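Local coordinates for protein D-threo-3-hydroxyaspartate dehydratase (Delftia, PDB 3WQC) that catalyses the pyridoxal phosphate-dependent deamination of D-threo-3-hydroxyaspartate to oxaloacetate and ammonium, and also acts on related hydroxyaspartates and D-serine, at residues B[13-18]-B[22-27]; B[31-36]-B[265-270]; B[55-60]-B[370-375]; B[75-80]-B[99-104]; B[308-311]-B[317-320]. All coordinates share one frame; numbering follows the deposited sequence. Where two conformers were deposited one is given.

Strand 22-26, early in the chain, belongs to a mixed sheet built mostly from the later part, beside strands 268-278 and 371-375. Interactions 1, 2 and 3 form a touching cluster around it, their centres about 12 to 15 Å apart. Interaction 1 closes before interaction 2 opens; interactions 2 and 3 alternate along the chain, each joining the TIM-barrel-type domain to the beta domain. Interactions 4 and 5 both fall between the two segments of interaction 3. Interaction 4, in the barrel, meets interaction 3 through Lys56 and Glu79, their centres about 22 Å apart. Interaction 5, in the beta domain, lies about 38 Å from interaction 4 between centres; interactions 3 and 4 also reach the second subunit.

Interaction 1. Residues B[13-18]-B[22-27]; sequences DTLLTL and AAVIDL
Leu15 and Val24 are brought together by complementary torsions: CG of Leu15 lies opposite its own carbonyl carbon (chi1 -60°), and CG2 of Val24 likewise stands beside the backbone N. These choices turn a methyl of each residue toward the other, so that an ST turn in the loop before strand 22-26 is laid against the start of that strand, in the mixed sheet of the beta domain. The turn is made by Thr14, whose OG1 accepts from Leu16 N at 3.1 Å. Thr17 adds to it: its OG1 accepts from Thr14 N at 3.0 Å and donates to the anti lone pair of Asp13 OD1. Thr14 O, gripped by both Thr17 N and Leu18 N, completes a compact polar frame that holds two leucines on the strand side. No hydrogen bond crosses the contact, which is wholly apolar. Leu18 also touches Leu271, Gln373 and Val381 in neighbouring strands; Arg354 NH1 ties together Leu15 O and Leu18 O. Leu15 also leans on Val381. Leu18 CD1 meets Ala22 CB loosely, at 4.3 Å, and Leu15 CD2 approaches Val24 CG2 at 3.8 Å.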
# COMPACT_ATOMS: atom_id res chain seq x y z
N ASP B 13 21.00 14.59 -7.26
CA ASP B 13 21.02 13.11 -7.16
C ASP B 13 20.92 12.41 -8.48
O ASP B 13 20.45 12.97 -9.47
CB ASP B 13 19.93 12.59 -6.22
CG ASP B 13 20.34 12.72 -4.73
OD1 ASP B 13 21.30 12.08 -4.28
OD2 ASP B 13 19.72 13.44 -4.00
N THR B 14 21.36 11.16 -8.52
CA THR B 14 21.22 10.26 -9.68
C THR B 14 20.77 8.93 -9.14
O THR B 14 20.55 8.78 -7.92
CB THR B 14 22.60 10.00 -10.34
OG1 THR B 14 23.38 9.31 -9.38
CG2 THR B 14 23.31 11.33 -10.72
N LEU B 15 20.60 7.93 -10.01
CA LEU B 15 20.18 6.61 -9.54
C LEU B 15 21.22 5.93 -8.70
O LEU B 15 20.93 4.96 -7.99
CB LEU B 15 19.74 5.69 -10.66
CG LEU B 15 18.59 6.19 -11.49
CD1 LEU B 15 18.23 5.02 -12.37
CD2 LEU B 15 17.36 6.51 -10.64
N LEU B 16 22.46 6.44 -8.75
CA LEU B 16 23.51 5.85 -7.93
C LEU B 16 23.54 6.42 -6.54
O LEU B 16 24.18 5.81 -5.62
CB LEU B 16 24.88 6.13 -8.60
CG LEU B 16 25.12 5.33 -9.87
CD1 LEU B 16 26.48 5.73 -10.40
CD2 LEU B 16 25.09 3.85 -9.55
N THR B 17 23.00 7.65 -6.35
CA THR B 17 23.16 8.35 -5.07
C THR B 17 21.86 8.33 -4.24
O THR B 17 21.90 8.55 -3.05
CB THR B 17 23.61 9.83 -5.22
OG1 THR B 17 22.57 10.57 -5.89
CG2 THR B 17 24.95 9.89 -5.98
N LEU B 18 20.71 8.06 -4.88
CA LEU B 18 19.45 7.94 -4.12
C LEU B 18 19.51 6.83 -3.06
O LEU B 18 20.17 5.77 -3.29
CB LEU B 18 18.32 7.55 -5.08
CG LEU B 18 17.77 8.72 -5.94
CD1 LEU B 18 16.79 8.18 -6.95
CD2 LEU B 18 17.19 9.90 -5.11
N ALA B 22 13.20 3.53 -4.07
CA ALA B 22 12.72 4.83 -4.59
C ALA B 22 11.85 4.54 -5.78
O ALA B 22 12.10 3.58 -6.57
CB ALA B 22 13.92 5.69 -5.02
N ALA B 23 10.81 5.36 -5.98
CA ALA B 23 9.90 5.19 -7.15
C ALA B 23 10.41 6.14 -8.26
O ALA B 23 10.35 7.39 -8.11
CB ALA B 23 8.49 5.54 -6.67
N VAL B 24 10.87 5.56 -9.36
CA VAL B 24 11.57 6.34 -10.37
C VAL B 24 10.62 6.46 -11.58
O VAL B 24 10.12 5.42 -12.09
CB VAL B 24 12.85 5.57 -10.79
CG1 VAL B 24 13.49 6.31 -11.98
CG2 VAL B 24 13.81 5.53 -9.55
N ILE B 25 10.40 7.72 -12.03
CA ILE B 25 9.65 7.89 -13.28
C ILE B 25 10.69 8.19 -14.40
O ILE B 25 11.42 9.18 -14.32
CB ILE B 25 8.70 9.12 -13.22
CG1 ILE B 25 7.63 8.95 -12.13
CG2 ILE B 25 8.02 9.32 -14.61
CD1 ILE B 25 6.88 10.29 -11.90
N ASP B 26 10.69 7.33 -15.44
CA ASP B 26 11.54 7.58 -16.62
C ASP B 26 10.76 8.65 -17.45
O ASP B 26 9.69 8.34 -18.02
CB ASP B 26 11.71 6.27 -17.40
CG ASP B 26 12.48 6.45 -18.75
OD1 ASP B 26 12.31 7.38 -19.53
OD2 ASP B 26 13.28 5.62 -19.01
N LEU B 27 11.18 9.91 -17.38
CA LEU B 27 10.42 11.01 -18.00
C LEU B 27 10.24 10.82 -19.49
O LEU B 27 9.17 11.19 -20.02
CB LEU B 27 11.01 12.39 -17.72
CG LEU B 27 10.91 12.75 -16.20
CD1 LEU B 27 11.75 14.00 -15.96
CD2 LEU B 27 9.39 13.01 -15.87

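Interaction 2. Residues B[31-36]-B[265-270]; sequences QRNIAR and DVALSV
Asn33 reaches from helix 27-44 to Asp265, just ahead of strand 268-278, where the barrel-type domain leans on the sheet of the beta domain. Followed in order, the helix first presents Arg32, whose side chain starts toward the other segment without touching it: NH1 remains 6.8 Å from Asp265 OD1, leaving at most a distant attraction between opposite charges. Next comes Asn33, the residue that makes the contact. Its CG sits beside the backbone N (chi1 -69°), which sends the amide outward from the helix, and ND2 donates to Asp265 O at 3.1 Å. The bond is straight, with an N-H...O angle of 161°, and the acceptor lies in the plane of the amide. ND2 also donates to Val249 O, so two backbone carbonyls of separate loops share one buried amino group. A leucine in its place would probably leave both these carbonyls without their shared donor. Ile34, one residue on, turns instead to Ala63 and Gln64 of helix 58-66. Arg36, a helical turn later, gives NH1 to Val260 O; that atom is 4.8 Å from Asp265 OD2, which itself accepts from Ala262 N. Against the carboxylate plane of Asp265 the Asn33 amide stands perpendicular, with Asn33 OD1 4.0 Å from Asp265 CB, while the methyl of Ala267 packs at 3.9 Å from Asn33 ND2.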
# COMPACT_ATOMS: atom_id res chain seq x y z
N GLN B 31 6.58 10.80 -21.13
CA GLN B 31 6.14 11.71 -22.21
C GLN B 31 5.63 10.99 -23.43
O GLN B 31 4.64 11.44 -24.03
CB GLN B 31 7.31 12.59 -22.61
CG GLN B 31 7.36 13.70 -21.61
CD GLN B 31 6.12 14.68 -21.61
OE1 GLN B 31 5.97 15.33 -20.67
NE2 GLN B 31 5.34 14.78 -22.69
N ARG B 32 6.21 9.83 -23.79
CA ARG B 32 5.71 9.00 -24.95
C ARG B 32 4.31 8.53 -24.59
O ARG B 32 3.43 8.50 -25.44
CB ARG B 32 6.55 7.74 -25.29
CG ARG B 32 7.81 8.06 -26.14
CD ARG B 32 8.85 6.95 -26.10
NE ARG B 32 10.05 7.74 -25.77
CZ ARG B 32 11.04 7.38 -24.95
NH1 ARG B 32 11.05 6.17 -24.38
NH2 ARG B 32 12.00 8.27 -24.68
N ASN B 33 4.08 8.09 -23.35
CA ASN B 33 2.72 7.58 -22.97
C ASN B 33 1.69 8.72 -23.03
O ASN B 33 0.57 8.49 -23.51
CB ASN B 33 2.81 7.04 -21.52
CG ASN B 33 3.64 5.76 -21.42
OD1 ASN B 33 3.91 5.06 -22.43
ND2 ASN B 33 4.07 5.43 -20.17
N ILE B 34 2.08 9.89 -22.56
CA ILE B 34 1.21 11.08 -22.53
C ILE B 34 0.82 11.39 -23.98
O ILE B 34 -0.37 11.62 -24.31
CB ILE B 34 1.88 12.29 -21.79
CG1 ILE B 34 1.86 11.95 -20.31
CG2 ILE B 34 1.22 13.61 -22.15
CD1 ILE B 34 2.58 12.97 -19.44
N ALA B 35 1.81 11.44 -24.85
CA ALA B 35 1.56 11.82 -26.29
C ALA B 35 0.70 10.79 -26.95
O ALA B 35 -0.21 11.12 -27.73
CB ALA B 35 2.86 11.87 -27.03
N ARG B 36 0.97 9.50 -26.69
CA ARG B 36 0.22 8.44 -27.35
C ARG B 36 -1.31 8.57 -27.03
O ARG B 36 -2.18 8.45 -27.93
CB ARG B 36 0.70 7.03 -26.98
CG ARG B 36 -0.19 5.85 -27.50
CD ARG B 36 0.34 4.54 -27.02
NE ARG B 36 -0.52 3.43 -27.40
CZ ARG B 36 -0.61 2.24 -26.77
NH1 ARG B 36 0.21 1.96 -25.77
NH2 ARG B 36 -1.48 1.30 -27.17
N ASP B 265 7.33 0.10 -22.34
CA ASP B 265 6.57 1.36 -22.17
C ASP B 265 6.34 1.70 -20.70
O ASP B 265 5.82 2.83 -20.46
CB ASP B 265 5.18 1.26 -22.89
CG ASP B 265 5.32 0.84 -24.34
OD1 ASP B 265 6.33 1.25 -24.98
OD2 ASP B 265 4.52 0.03 -24.89
N VAL B 266 6.75 0.86 -19.75
CA VAL B 266 6.42 1.08 -18.34
C VAL B 266 7.39 2.13 -17.81
O VAL B 266 8.63 1.91 -17.85
CB VAL B 266 6.49 -0.25 -17.56
CG1 VAL B 266 6.25 -0.05 -16.06
CG2 VAL B 266 5.46 -1.26 -18.08
N ALA B 267 6.85 3.28 -17.43
CA ALA B 267 7.64 4.45 -17.04
C ALA B 267 7.99 4.45 -15.55
O ALA B 267 8.79 5.25 -15.14
CB ALA B 267 6.95 5.74 -17.53
N LEU B 268 7.31 3.66 -14.74
CA LEU B 268 7.53 3.70 -13.28
C LEU B 268 8.27 2.39 -12.90
O LEU B 268 7.87 1.27 -13.33
CB LEU B 268 6.17 3.68 -12.56
CG LEU B 268 6.22 3.65 -11.03
CD1 LEU B 268 6.98 4.88 -10.47
CD2 LEU B 268 4.79 3.49 -10.47
N SER B 269 9.36 2.53 -12.15
CA SER B 269 10.04 1.36 -11.64
C SER B 269 10.48 1.68 -10.20
O SER B 269 10.57 2.88 -9.83
CB SER B 269 11.30 0.95 -12.50
OG SER B 269 12.26 2.00 -12.50
N VAL B 270 10.76 0.65 -9.43
CA VAL B 270 11.20 0.87 -8.03
C VAL B 270 12.70 0.51 -8.03
O VAL B 270 13.08 -0.66 -8.27
CB VAL B 270 10.43 0.03 -7.03
CG1 VAL B 270 11.03 0.09 -5.63
CG2 VAL B 270 8.94 0.47 -7.05

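Interaction 3. Residues B[55-60]-B[370-375]; sequences SKSVPV and PAYQAL
Tyr372 presents the edge of its ring, not a face, to Ser55 and Ser57, in the loop that leads from barrel strand 47-48 to helix 58-66. The contact is a domain junction: the tyrosine stands on strand 371-375 of the mixed sheet, and the serines belong to the TIM-barrel-type domain, two and four residues beyond Lys53, the inferred site of cofactor attachment. With CG beside the backbone N (chi1 -63°), the ring extends from its strand toward the loop. Ser55 O then lies in the ring plane, 3.5 Å from CE2 of Tyr372, and CB of Ser57 comes up at the same edge, 4.1 Å from that carbon. Farther out, the phenol oxygen passes along the Ser55 backbone, with Tyr372 OH 3.4 Å from Ser55 CA. No hydrogen bond spans the two segments; the hydroxyl is paired with Arg386 NH2. Phe250 meets the ring edge to face, and Ile25 of strand 22-26 and Leu268 pack on it, the latter at CE1.

The serines are oriented by bonds of their own. Ser55 OG, set between the backbone N and the carbonyl carbon (chi1 74°), accepts from Ser57 N at 3.2 Å, which makes an ST turn in the loop that meets the tyrosine. Ser57 occupies the N-cap position of helix 58-66, yet its hydroxyl does not cap the helix: OG bonds instead to Glu385 O.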
# COMPACT_ATOMS: atom_id res chain seq x y z
N SER B 55 -1.12 9.00 -10.17
CA SER B 55 0.13 9.64 -9.71
C SER B 55 -0.10 10.56 -8.56
O SER B 55 0.81 10.77 -7.74
CB SER B 55 0.73 10.51 -10.89
OG SER B 55 -0.03 11.73 -11.08
N LYS B 56 -1.29 11.18 -8.48
CA LYS B 56 -1.58 12.25 -7.49
C LYS B 56 -0.37 13.23 -7.35
O LYS B 56 -0.10 13.76 -6.26
CB LYS B 56 -1.95 11.69 -6.07
CG LYS B 56 -3.10 10.69 -6.19
CD LYS B 56 -3.60 10.35 -4.77
CE LYS B 56 -4.62 9.23 -4.88
NZ LYS B 56 -5.11 8.93 -3.50
N SER B 57 0.19 13.62 -8.53
CA SER B 57 1.37 14.45 -8.51
C SER B 57 1.16 15.65 -9.44
O SER B 57 0.88 15.45 -10.60
CB SER B 57 2.57 13.59 -8.91
OG SER B 57 3.78 14.41 -8.79
N VAL B 58 1.33 16.85 -8.90
CA VAL B 58 1.11 18.11 -9.66
C VAL B 58 1.93 18.14 -10.95
O VAL B 58 1.38 18.39 -12.04
CB VAL B 58 1.29 19.33 -8.77
CG1 VAL B 58 1.36 20.62 -9.55
CG2 VAL B 58 0.14 19.37 -7.75
N PRO B 59 3.25 17.85 -10.89
CA PRO B 59 4.03 17.95 -12.15
C PRO B 59 3.65 16.91 -13.18
O PRO B 59 3.80 17.13 -14.38
CB PRO B 59 5.52 17.76 -11.73
CG PRO B 59 5.48 17.23 -10.31
CD PRO B 59 4.14 17.69 -9.70
N VAL B 60 3.14 15.75 -12.73
CA VAL B 60 2.72 14.73 -13.72
C VAL B 60 1.44 15.23 -14.39
O VAL B 60 1.36 15.24 -15.67
CB VAL B 60 2.43 13.38 -13.09
CG1 VAL B 60 1.84 12.34 -14.10
CG2 VAL B 60 3.73 12.80 -12.45
N PRO B 370 6.06 8.79 -0.68
CA PRO B 370 5.74 10.20 -0.51
C PRO B 370 6.02 10.98 -1.80
O PRO B 370 5.42 12.05 -1.97
CB PRO B 370 6.71 10.68 0.59
CG PRO B 370 7.02 9.41 1.39
CD PRO B 370 7.01 8.27 0.38
N ALA B 371 6.90 10.52 -2.67
CA ALA B 371 7.31 11.32 -3.82
C ALA B 371 7.90 10.36 -4.82
O ALA B 371 8.43 9.27 -4.46
CB ALA B 371 8.38 12.41 -3.48
N TYR B 372 7.92 10.80 -6.07
CA TYR B 372 8.64 10.11 -7.14
C TYR B 372 10.00 10.81 -7.34
O TYR B 372 10.18 11.96 -6.99
CB TYR B 372 7.89 10.27 -8.48
CG TYR B 372 6.53 9.64 -8.45
CD1 TYR B 372 6.36 8.25 -8.65
CD2 TYR B 372 5.37 10.41 -8.25
CE1 TYR B 372 5.10 7.62 -8.66
CE2 TYR B 372 4.09 9.83 -8.26
CZ TYR B 372 3.97 8.47 -8.44
OH TYR B 372 2.73 7.85 -8.49
N GLN B 373 10.91 10.05 -7.94
CA GLN B 373 12.18 10.66 -8.41
C GLN B 373 12.06 10.71 -9.94
O GLN B 373 12.05 9.60 -10.58
CB GLN B 373 13.34 9.72 -7.93
CG GLN B 373 13.45 9.84 -6.38
CD GLN B 373 13.82 11.29 -6.00
OE1 GLN B 373 14.52 11.98 -6.74
NE2 GLN B 373 13.37 11.74 -4.90
N ALA B 374 11.87 11.92 -10.50
CA ALA B 374 11.64 12.08 -11.97
C ALA B 374 13.00 12.11 -12.68
O ALA B 374 13.81 12.98 -12.39
CB ALA B 374 10.93 13.39 -12.22
N LEU B 375 13.27 11.06 -13.44
CA LEU B 375 14.58 10.82 -14.06
C LEU B 375 14.64 11.46 -15.44
O LEU B 375 13.90 11.02 -16.35
CB LEU B 375 14.84 9.32 -14.15
CG LEU B 375 16.11 8.85 -14.89
CD1 LEU B 375 17.36 9.26 -14.08
CD2 LEU B 375 16.05 7.32 -15.06

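Interaction 4. Residues B[75-80]-B[99-104]; sequences STLKEA and PHRLPQ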
# COMPACT_ATOMS: atom_id res chain seq x y z
N SER B 75 -10.09 10.83 -7.46
CA SER B 75 -10.71 9.72 -6.70
C SER B 75 -11.05 10.12 -5.27
O SER B 75 -11.64 9.28 -4.56
CB SER B 75 -9.84 8.48 -6.71
OG SER B 75 -8.66 8.64 -5.90
N THR B 76 -10.67 11.31 -4.82
CA THR B 76 -10.90 11.78 -3.45
C THR B 76 -11.05 13.30 -3.47
O THR B 76 -10.48 13.94 -4.38
CB THR B 76 -9.73 11.44 -2.50
OG1 THR B 76 -8.51 12.08 -2.95
CG2 THR B 76 -9.48 9.93 -2.38
N LEU B 77 -11.74 13.87 -2.48
CA LEU B 77 -11.78 15.34 -2.40
C LEU B 77 -10.39 15.89 -1.98
O LEU B 77 -10.13 17.05 -2.29
CB LEU B 77 -12.92 15.88 -1.52
CG LEU B 77 -14.29 15.60 -2.15
CD1 LEU B 77 -15.34 16.18 -1.21
CD2 LEU B 77 -14.38 16.23 -3.56
N LYS B 78 -9.53 15.08 -1.35
CA LYS B 78 -8.18 15.60 -1.05
C LYS B 78 -7.46 15.88 -2.34
O LYS B 78 -6.75 16.89 -2.45
CB LYS B 78 -7.38 14.63 -0.17
CG LYS B 78 -6.07 15.24 0.38
CD LYS B 78 -5.18 14.21 1.09
CE LYS B 78 -4.28 14.77 2.16
NZ LYS B 78 -3.91 13.68 3.16
N GLU B 79 -7.59 15.00 -3.34
CA GLU B 79 -7.00 15.27 -4.65
C GLU B 79 -7.64 16.56 -5.22
O GLU B 79 -6.91 17.40 -5.78
CB GLU B 79 -7.28 14.15 -5.60
CG GLU B 79 -6.40 12.94 -5.41
CD GLU B 79 -7.11 11.75 -6.01
OE1 GLU B 79 -7.59 10.87 -5.25
OE2 GLU B 79 -7.25 11.67 -7.25
N ALA B 80 -8.97 16.72 -5.13
CA ALA B 80 -9.55 17.98 -5.69
C ALA B 80 -8.93 19.23 -4.98
O ALA B 80 -8.59 20.20 -5.67
CB ALA B 80 -11.07 17.95 -5.47
N PRO B 99 -23.17 11.96 1.19
CA PRO B 99 -23.74 13.20 1.70
C PRO B 99 -22.89 13.94 2.71
O PRO B 99 -22.86 15.20 2.71
CB PRO B 99 -25.09 12.69 2.31
CG PRO B 99 -25.46 11.52 1.40
CD PRO B 99 -24.11 10.80 1.15
N HIS B 100 -22.16 13.22 3.58
CA HIS B 100 -21.39 13.95 4.62
C HIS B 100 -20.24 14.76 4.06
O HIS B 100 -19.72 15.65 4.78
CB HIS B 100 -20.90 13.00 5.71
CG HIS B 100 -19.72 12.18 5.35
ND1 HIS B 100 -19.80 10.93 4.75
CD2 HIS B 100 -18.37 12.48 5.49
CE1 HIS B 100 -18.51 10.48 4.53
NE2 HIS B 100 -17.64 11.45 5.00
N ARG B 101 -19.83 14.49 2.80
CA ARG B 101 -18.79 15.26 2.16
C ARG B 101 -19.32 16.51 1.45
O ARG B 101 -18.54 17.26 0.84
CB ARG B 101 -18.00 14.39 1.17
CG ARG B 101 -16.97 13.52 1.94
CD ARG B 101 -16.00 12.79 1.02
NE ARG B 101 -16.51 11.50 0.54
CZ ARG B 101 -16.36 10.34 1.22
NH1 ARG B 101 -15.76 10.31 2.44
NH2 ARG B 101 -16.78 9.21 0.63
N LEU B 102 -20.66 16.74 1.50
CA LEU B 102 -21.19 17.90 0.76
C LEU B 102 -20.62 19.29 1.22
O LEU B 102 -20.36 20.13 0.39
CB LEU B 102 -22.73 17.89 0.78
CG LEU B 102 -23.27 16.88 -0.26
CD1 LEU B 102 -24.73 16.56 0.05
CD2 LEU B 102 -23.16 17.48 -1.70
N PRO B 103 -20.40 19.48 2.54
CA PRO B 103 -19.80 20.79 2.93
C PRO B 103 -18.45 20.98 2.29
O PRO B 103 -18.15 22.08 1.83
CB PRO B 103 -19.72 20.69 4.48
CG PRO B 103 -20.98 19.77 4.86
CD PRO B 103 -20.89 18.70 3.71
N GLN B 104 -17.61 19.94 2.21
CA GLN B 104 -16.29 20.14 1.56
C GLN B 104 -16.44 20.43 0.08
O GLN B 104 -15.76 21.29 -0.46
CB GLN B 104 -15.44 18.88 1.75
CG GLN B 104 -14.05 19.29 1.30
CD GLN B 104 -13.01 18.21 1.35
OE1 GLN B 104 -11.78 18.44 0.97
NE2 GLN B 104 -13.44 17.02 1.85
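Van der Waals contact between Leu77 and the stem and amide of Gln104 makes up most of this contact, between the first turns of helices 77-85 and 102-110, consecutive helices around the parallel strands of the TIM-barrel-type domain. The two side chains lie alongside one another, running in opposite senses. Gln104 is fully extended, which lays its amide along the leucine: NE2 is 3.6 Å from Leu77 CB, and Gln104 CB is 4.0 Å from Leu77 CD1. The same methyl lies 4.0 Å from Arg101 CB, while Tyr93 touches both Leu77 and Arg101. With an alanine at Gln104, CB would remain, but Leu77 CB is likely to lose the amide that lies on it.

No hydrogen bond crosses between the segments; within 75-80, Thr76 is the N-cap: its OG1 accepts from Glu79 N at 3.1 Å and donates to Glu79 OE1. That oxygen also takes Ser75 OG on its syn lone pair at 2.6 Å, and Ser75 N meets Glu79 OE2 from above the carboxylate plane.

The salt bridges of Arg101 run to Asp19 and Asp287 of the second subunit. Its carbon stem packs on Leu77 while its guanidinium reaches across the subunit boundary, so that one residue links intramolecular packing with assembly.

Interaction 5. Residues B[308-311]-B[317-320]; sequences YGQV and RVMP
Met319 N donates to Val311 O at 2.8 Å in a nearly straight bond (165°), and the two CA atoms, 5.7 Å apart, are the nearest pair between the segments. The donor is tilted 18° from the carbonyl plane, and the same oxygen accepts a second bond, from Gln310 NE2 at 2.9 Å. A turn about chi2 (61°) folds the amide of Gln310 back toward the carbonyl of the next residue; Val311 O lies close to the amide plane and is gripped by one backbone and one side-chain donor. Gln310 NE2 is also 2.9 Å from Met319 O.

The setting is the mixed sheet of the beta domain. Strand 310-312 runs antiparallel to strand 354-358, its Gln310 backbone bonded to Leu358, and Val311 is bonded to Phe322. The chain turns a corner at Pro320 before entering strand 322-327, so the short strand 318-319 is tied in just ahead of that change of direction.

Apolar contacts accompany these bonds. Val318 crosses the Gln310 side chain at about a right angle, with CG1 3.7 Å from Gln310 NE2, and it also touches Leu358. Val311 and Met319 meet on another flank: CG1 of the valine is 4.0 Å from SD of the methionine, whose chain, folded at its end, also contacts Phe349. Arg317, turned away from the contact, forms a salt bridge through NH1 with Asp313 OD2 in the intervening loop.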
# COMPACT_ATOMS: atom_id res chain seq x y z
N TYR B 308 6.01 -10.14 -7.38
CA TYR B 308 5.95 -8.78 -6.94
C TYR B 308 6.71 -7.81 -7.84
O TYR B 308 6.88 -6.62 -7.49
CB TYR B 308 6.44 -8.66 -5.47
CG TYR B 308 5.44 -9.20 -4.52
CD1 TYR B 308 5.40 -10.57 -4.09
CD2 TYR B 308 4.47 -8.31 -3.95
CE1 TYR B 308 4.40 -11.04 -3.22
CE2 TYR B 308 3.49 -8.81 -3.11
CZ TYR B 308 3.47 -10.10 -2.72
OH TYR B 308 2.53 -10.55 -1.83
N GLY B 309 7.13 -8.27 -9.05
CA GLY B 309 7.63 -7.32 -10.03
C GLY B 309 8.69 -7.95 -10.92
O GLY B 309 9.37 -8.89 -10.48
N GLN B 310 8.82 -7.39 -12.11
CA GLN B 310 9.86 -7.83 -13.06
C GLN B 310 11.18 -7.12 -12.76
O GLN B 310 11.25 -5.91 -12.72
CB GLN B 310 9.44 -7.48 -14.50
CG GLN B 310 10.53 -7.73 -15.55
CD GLN B 310 10.92 -9.19 -15.59
OE1 GLN B 310 10.07 -10.07 -15.73
NE2 GLN B 310 12.27 -9.48 -15.48
N VAL B 311 12.27 -7.91 -12.64
CA VAL B 311 13.60 -7.31 -12.35
C VAL B 311 14.18 -6.68 -13.63
O VAL B 311 14.15 -7.38 -14.74
CB VAL B 311 14.52 -8.41 -11.86
CG1 VAL B 311 15.97 -7.89 -11.75
CG2 VAL B 311 14.02 -8.95 -10.52
N ARG B 317 16.65 -1.95 -18.23
CA ARG B 317 16.35 -3.03 -19.18
C ARG B 317 15.93 -4.31 -18.47
O ARG B 317 16.55 -4.79 -17.53
CB ARG B 317 17.53 -3.33 -20.06
CG ARG B 317 18.26 -2.16 -20.62
CD ARG B 317 19.34 -2.77 -21.53
NE ARG B 317 20.47 -1.89 -21.75
CZ ARG B 317 21.53 -1.85 -20.97
NH1 ARG B 317 21.61 -2.61 -19.92
NH2 ARG B 317 22.52 -1.02 -21.23
N VAL B 318 14.92 -4.92 -18.97
CA VAL B 318 14.41 -6.14 -18.36
C VAL B 318 15.47 -7.24 -18.31
O VAL B 318 16.20 -7.49 -19.29
CB VAL B 318 13.20 -6.60 -19.19
CG1 VAL B 318 12.84 -8.06 -18.87
CG2 VAL B 318 12.05 -5.58 -18.90
N MET B 319 15.49 -7.97 -17.18
CA MET B 319 16.33 -9.14 -17.01
C MET B 319 15.44 -10.38 -17.06
O MET B 319 14.85 -10.80 -16.03
CB MET B 319 17.16 -9.08 -15.70
CG MET B 319 18.17 -7.97 -15.74
SD MET B 319 19.11 -7.89 -14.17
CE MET B 319 20.30 -9.21 -14.48
N PRO B 320 15.31 -10.96 -18.28
CA PRO B 320 14.23 -11.96 -18.40
C PRO B 320 14.37 -13.17 -17.46
O PRO B 320 15.50 -13.66 -17.19
CB PRO B 320 14.34 -12.44 -19.85
CG PRO B 320 15.49 -11.70 -20.44
CD PRO B 320 15.92 -10.60 -19.58